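Local structure of FAD dependent oxidoreductase (6PXS) at residues 95-100 and 138-143; 133-138 and 288-293. The protein oxidises iminodiacetate as an FAD-dependent oxidase of the DadA oxidoreductase family. One frame throughout, in Å; residues are numbered along the deposited sequence.

Both contacts lie on one flank of the chain, their centres about 14 Å apart and each about 27 Å from the chain's centre. Along the sequence the segments alternate: 95-100, 133-138, 138-143, 288-293. D138 belongs to both, because loop 133-138 runs on toward strand 141-144. Contact 1 sets the first turn of helix 97-111 against that strand of a mixed sheet; contact 2 sets the preceding loop against the end of helix 277-290. L139 packs on the I290 backbone between them. One run of chain thus ties helix 97-111 to the end of helix 277-290. Contact 1 is remote from the FAD-binding residues, whereas the I290 side chain lies about 12 Å from that of one, V44.

Contact 1: 95-100 and 138-143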
loop_
_atom_site.group_PDB
_atom_site.type_symbol
_atom_site.label_atom_id
_atom_site.label_comp_id
_atom_site.label_asym_id
_atom_site.label_seq_id
_atom_site.Cartn_x
_atom_site.Cartn_y
_atom_site.Cartn_z
ATOM N N GLU A 95 -27.785 -23.351 9.494
ATOM C CA GLU A 95 -27.365 -24.016 10.723
ATOM C C GLU A 95 -28.273 -25.196 11.050
ATOM O O GLU A 95 -27.808 -26.332 11.188
ATOM C CB GLU A 95 -27.329 -23.013 11.878
ATOM C CG GLU A 95 -26.185 -22.007 11.785
ATOM C CD GLU A 95 -24.813 -22.667 11.803
ATOM O OE1 GLU A 95 -24.728 -23.865 12.146
ATOM O OE2 GLU A 95 -23.819 -21.985 11.471
ATOM N N ASP A 96 -29.574 -24.950 11.174
ATOM C CA ASP A 96 -30.529 -25.993 11.524
ATOM C C ASP A 96 -31.228 -26.508 10.274
ATOM O O ASP A 96 -31.499 -25.747 9.341
ATOM C CB ASP A 96 -31.565 -25.477 12.526
ATOM C CG ASP A 96 -32.407 -24.348 11.968
ATOM O OD1 ASP A 96 -31.898 -23.592 11.113
ATOM O OD2 ASP A 96 -33.577 -24.215 12.387
ATOM N N ARG A 97 -31.516 -27.812 10.262
ATOM C CA ARG A 97 -32.190 -28.411 9.117
ATOM C C ARG A 97 -33.571 -27.813 8.889
ATOM O O ARG A 97 -34.087 -27.882 7.768
ATOM C CB ARG A 97 -32.299 -29.926 9.308
ATOM C CG ARG A 97 -32.786 -30.666 8.071
ATOM C CD ARG A 97 -32.599 -32.173 8.190
ATOM N NE ARG A 97 -33.507 -32.776 9.162
ATOM C CZ ARG A 97 -34.794 -33.022 8.935
ATOM N NH1 ARG A 97 -35.541 -33.580 9.878
ATOM N NH2 ARG A 97 -35.341 -32.705 7.768
ATOM N N ALA A 98 -34.179 -27.225 9.923
ATOM C CA ALA A 98 -35.504 -26.631 9.766
ATOM C C ALA A 98 -35.478 -25.496 8.749
ATOM O O ALA A 98 -36.262 -25.485 7.793
ATOM C CB ALA A 98 -36.015 -26.133 11.118
ATOM N N ARG A 99 -34.579 -24.525 8.941
ATOM C CA ARG A 99 -34.498 -23.408 8.007
ATOM C C ARG A 99 -33.922 -23.837 6.665
ATOM O O ARG A 99 -34.253 -23.243 5.633
ATOM C CB ARG A 99 -33.656 -22.279 8.602
ATOM C CG ARG A 99 -33.528 -21.074 7.682
ATOM C CD ARG A 99 -32.841 -19.903 8.363
ATOM N NE ARG A 99 -32.677 -18.776 7.448
ATOM C CZ ARG A 99 -32.241 -17.574 7.808
ATOM N NH1 ARG A 99 -31.924 -17.326 9.072
ATOM N NH2 ARG A 99 -32.126 -16.614 6.900
ATOM N N LEU A 100 -33.061 -24.857 6.655
ATOM C CA LEU A 100 -32.539 -25.357 5.389
ATOM C C LEU A 100 -33.644 -25.969 4.539
ATOM O O LEU A 100 -33.583 -25.910 3.306
ATOM C CB LEU A 100 -31.430 -26.380 5.646
ATOM C CG LEU A 100 -30.601 -26.812 4.434
ATOM C CD1 LEU A 100 -29.926 -25.618 3.770
ATOM C CD2 LEU A 100 -29.562 -27.842 4.846
ATOM N N ASP A 138 -19.483 -31.432 8.648
ATOM C CA ASP A 138 -20.800 -31.728 9.195
ATOM C C ASP A 138 -21.901 -30.866 8.591
ATOM O O ASP A 138 -23.019 -30.854 9.115
ATOM C CB ASP A 138 -20.791 -31.546 10.713
ATOM C CG ASP A 138 -20.650 -30.093 11.122
ATOM O OD1 ASP A 138 -19.704 -29.431 10.648
ATOM O OD2 ASP A 138 -21.494 -29.610 11.907
ATOM N N LEU A 139 -21.620 -30.154 7.505
ATOM C CA LEU A 139 -22.550 -29.178 6.951
ATOM C C LEU A 139 -23.355 -29.806 5.821
ATOM O O LEU A 139 -22.782 -30.285 4.835
ATOM C CB LEU A 139 -21.799 -27.946 6.448
ATOM C CG LEU A 139 -21.219 -27.032 7.529
ATOM C CD1 LEU A 139 -20.239 -26.040 6.926
ATOM C CD2 LEU A 139 -22.329 -26.299 8.263
ATOM N N GLU A 140 -24.676 -29.810 5.974
ATOM C CA GLU A 140 -25.568 -30.062 4.854
ATOM C C GLU A 140 -25.686 -28.795 4.011
ATOM O O GLU A 140 -25.461 -27.679 4.490
ATOM C CB GLU A 140 -26.953 -30.494 5.340
ATOM C CG GLU A 140 -26.948 -31.659 6.316
ATOM C CD GLU A 140 -28.338 -31.988 6.834
ATOM O OE1 GLU A 140 -29.326 -31.579 6.190
ATOM O OE2 GLU A 140 -28.442 -32.649 7.889
ATOM N N ALA A 141 -26.043 -28.973 2.743
ATOM C CA ALA A 141 -26.094 -27.840 1.830
ATOM C C ALA A 141 -27.026 -28.159 0.672
ATOM O O ALA A 141 -27.455 -29.299 0.480
ATOM C CB ALA A 141 -24.696 -27.483 1.315
ATOM N N ILE A 142 -27.331 -27.119 -0.100
ATOM C CA ILE A 142 -28.124 -27.221 -1.317
ATOM C C ILE A 142 -27.244 -26.767 -2.472
ATOM O O ILE A 142 -26.698 -25.658 -2.441
ATOM C CB ILE A 142 -29.406 -26.373 -1.235
ATOM C CG1 ILE A 142 -30.263 -26.826 -0.051
ATOM C CG2 ILE A 142 -30.192 -26.469 -2.539
ATOM C CD1 ILE A 142 -31.410 -25.895 0.265
ATOM N N HIS A 143 -27.106 -27.619 -3.482
ATOM C CA HIS A 143 -26.201 -27.371 -4.595
ATOM C C HIS A 143 -26.976 -26.757 -5.755
ATOM O O HIS A 143 -27.945 -27.350 -6.241
ATOM C CB HIS A 143 -25.518 -28.668 -5.028
ATOM C CG HIS A 143 -24.441 -28.471 -6.047
ATOM N ND1 HIS A 143 -24.630 -28.723 -7.388
ATOM C CD2 HIS A 143 -23.161 -28.047 -5.920
ATOM C CE1 HIS A 143 -23.513 -28.463 -8.044
ATOM N NE2 HIS A 143 -22.607 -28.051 -7.176
#
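Helix 97-111 packs with its first turn against the start of strand 141-144, an inner strand of the mixed sheet 121-123, 141-144, 90-93 and 242-244. The turn is defined by D96 at the N-cap position and by the backbone bond from L100 N to D96 O. L100 carries most of the contact. Its CG, anti to the backbone N (chi1 -169°), is carried toward the strand, and chi2 of 58° spreads the two methyls to different partners. CD1 meets I142 CD1 at 3.8 Å, the two side chains sliding past each other in opposite directions. CD2 lies 3.8 Å from E140 CB, at the root of the glutamate chain. No hydrogen bond crosses between the segments, so this part is held by apolar contact.

Next to L100 CD2, E140 runs out extended beyond CG and brings its carboxylate obliquely across the R97 chain. The pair meets through carbon: R97 CD is 3.9 Å from E140 OE1. The flat groups are turned only 17° from each other, yet R97 NE stays 5.2 Å from E140 OE2, too far for a salt bridge, and any attraction is probably modest. R122 of the neighbouring strand forms a long, weak ion pair with E140 and also touches R97 and L100. At the opposite end of the contact, I142 CD1 rests 3.7 Å from L100 O, against the backbone of the helix.

Contact 2: 133-138 and 288-293; sequences PPLRDD and LGIAPG
A loop meets a helix terminus here: 133-138, between helix 127-131 and strand 141-144, lies along the last turn of helix 277-290 and the 3-10 turn that follows. The fit is backbone against backbone, with the CA atoms of P134 and G293 only 3.7 Å apart. The bump is P134, its CB 3.5 Å from G293 CA; the lack of a side chain on G293 leaves room for the P134 backbone. Beside it the P134 carbonyl projects into the bend at 291-293. G293 N donates to P134 O at 3.0 Å, on a lone pair, while A291 CA adds a CA-H...O contact to the same oxygen. K129 of helix 127-131 hydrogen-bonds P133 O and L135 O, and L135 and A291 both touch M251 of strand 251-254.

A second projection, I290 O, enters between L135 and R136. It takes a weak bond from R136 N and lies close to the L135 CD2 methyl, which also packs on A291 CB at 4.1 Å. R136 crosses P292 at about a right angle, its CG 3.5 Å from P292 CD. The arginine chain then bends at chi3 (-46°), turning its guanidinium back to the helix end. D138 holds one edge through a salt bridge from R136 NE to the syn lone pair of D138 OD1. R136 NH1 reaches G289 O at 3.1 Å, the oxygen near the guanidinium plane and the nitrogen 39° above the carbonyl plane.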
loop_
_atom_site.group_PDB
_atom_site.type_symbol
_atom_site.label_atom_id
_atom_site.label_comp_id
_atom_site.label_asym_id
_atom_site.label_seq_id
_atom_site.Cartn_x
_atom_site.Cartn_y
_atom_site.Cartn_z
ATOM N N PRO A 133 -13.238 -27.487 0.152
ATOM C CA PRO A 133 -12.532 -28.240 1.203
ATOM C C PRO A 133 -12.552 -27.543 2.554
ATOM O O PRO A 133 -12.824 -28.192 3.574
ATOM C CB PRO A 133 -11.105 -28.352 0.650
ATOM C CG PRO A 133 -11.291 -28.351 -0.826
ATOM C CD PRO A 133 -12.464 -27.442 -1.101
ATOM N N PRO A 134 -12.252 -26.242 2.632
ATOM C CA PRO A 134 -12.145 -25.611 3.961
ATOM C C PRO A 134 -13.433 -25.633 4.776
ATOM O O PRO A 134 -13.387 -25.287 5.964
ATOM C CB PRO A 134 -11.707 -24.173 3.644
ATOM C CG PRO A 134 -12.005 -23.969 2.217
ATOM C CD PRO A 134 -11.868 -25.302 1.563
ATOM N N LEU A 135 -14.565 -26.032 4.199
ATOM C CA LEU A 135 -15.806 -26.092 4.958
ATOM C C LEU A 135 -15.751 -27.198 6.009
ATOM O O LEU A 135 -14.900 -28.093 5.971
ATOM C CB LEU A 135 -16.999 -26.334 4.030
ATOM C CG LEU A 135 -17.459 -25.172 3.149
ATOM C CD1 LEU A 135 -18.626 -25.608 2.278
ATOM C CD2 LEU A 135 -17.848 -23.964 3.987
ATOM N N ARG A 136 -16.679 -27.126 6.962
ATOM C CA ARG A 136 -16.811 -28.184 7.952
ATOM C C ARG A 136 -17.424 -29.427 7.317
ATOM O O ARG A 136 -18.259 -29.344 6.413
ATOM C CB ARG A 136 -17.678 -27.723 9.126
ATOM C CG ARG A 136 -17.256 -26.406 9.758
ATOM C CD ARG A 136 -17.795 -26.279 11.180
ATOM N NE ARG A 136 -19.206 -26.653 11.279
ATOM C CZ ARG A 136 -20.228 -25.803 11.199
ATOM N NH1 ARG A 136 -20.022 -24.505 11.016
ATOM N NH2 ARG A 136 -21.470 -26.259 11.302
ATOM N N ASP A 137 -17.004 -30.594 7.806
ATOM C CA ASP A 137 -17.499 -31.851 7.258
ATOM C C ASP A 137 -18.924 -32.173 7.693
ATOM O O ASP A 137 -19.520 -33.106 7.146
ATOM C CB ASP A 137 -16.569 -33.000 7.660
ATOM C CG ASP A 137 -16.395 -33.117 9.165
ATOM O OD1 ASP A 137 -17.400 -33.347 9.871
ATOM O OD2 ASP A 137 -15.247 -32.986 9.642
ATOM N N ASP A 138 -19.483 -31.432 8.648
ATOM C CA ASP A 138 -20.800 -31.728 9.195
ATOM C C ASP A 138 -21.901 -30.866 8.591
ATOM O O ASP A 138 -23.019 -30.854 9.115
ATOM C CB ASP A 138 -20.791 -31.546 10.713
ATOM C CG ASP A 138 -20.650 -30.093 11.122
ATOM O OD1 ASP A 138 -19.704 -29.431 10.648
ATOM O OD2 ASP A 138 -21.494 -29.610 11.907
ATOM N N LEU A 288 -14.473 -18.094 9.108
ATOM C CA LEU A 288 -13.875 -19.228 9.801
ATOM C C LEU A 288 -14.906 -20.048 10.563
ATOM O O LEU A 288 -14.644 -21.217 10.869
ATOM C CB LEU A 288 -12.787 -18.741 10.756
ATOM C CG LEU A 288 -11.577 -18.077 10.091
ATOM C CD1 LEU A 288 -10.648 -17.495 11.140
ATOM C CD2 LEU A 288 -10.831 -19.066 9.211
ATOM N N GLY A 289 -16.063 -19.467 10.878
ATOM C CA GLY A 289 -17.108 -20.244 11.523
ATOM C C GLY A 289 -17.539 -21.430 10.683
ATOM O O GLY A 289 -17.585 -22.566 11.163
ATOM N N ILE A 290 -17.850 -21.182 9.406
ATOM C CA ILE A 290 -18.283 -22.249 8.509
ATOM C C ILE A 290 -17.141 -22.854 7.705
ATOM O O ILE A 290 -17.346 -23.876 7.030
ATOM C CB ILE A 290 -19.363 -21.744 7.529
ATOM C CG1 ILE A 290 -18.807 -20.629 6.636
ATOM C CG2 ILE A 290 -20.579 -21.250 8.298
ATOM C CD1 ILE A 290 -19.713 -20.266 5.474
ATOM N N ALA A 291 -15.947 -22.265 7.749
ATOM C CA ALA A 291 -14.813 -22.721 6.943
ATOM C C ALA A 291 -13.538 -22.636 7.769
ATOM O O ALA A 291 -12.691 -21.762 7.551
ATOM C CB ALA A 291 -14.693 -21.897 5.661
ATOM N N PRO A 292 -13.365 -23.545 8.730
ATOM C CA PRO A 292 -12.124 -23.542 9.523
ATOM C C PRO A 292 -10.869 -23.732 8.687
ATOM O O PRO A 292 -9.774 -23.396 9.156
ATOM C CB PRO A 292 -12.328 -24.707 10.502
ATOM C CG PRO A 292 -13.806 -24.927 10.543
ATOM C CD PRO A 292 -14.305 -24.587 9.177
ATOM N N GLY A 293 -10.988 -24.261 7.468
ATOM C CA GLY A 293 -9.818 -24.455 6.631
ATOM C C GLY A 293 -9.144 -23.165 6.219
ATOM O O GLY A 293 -7.977 -23.186 5.814
#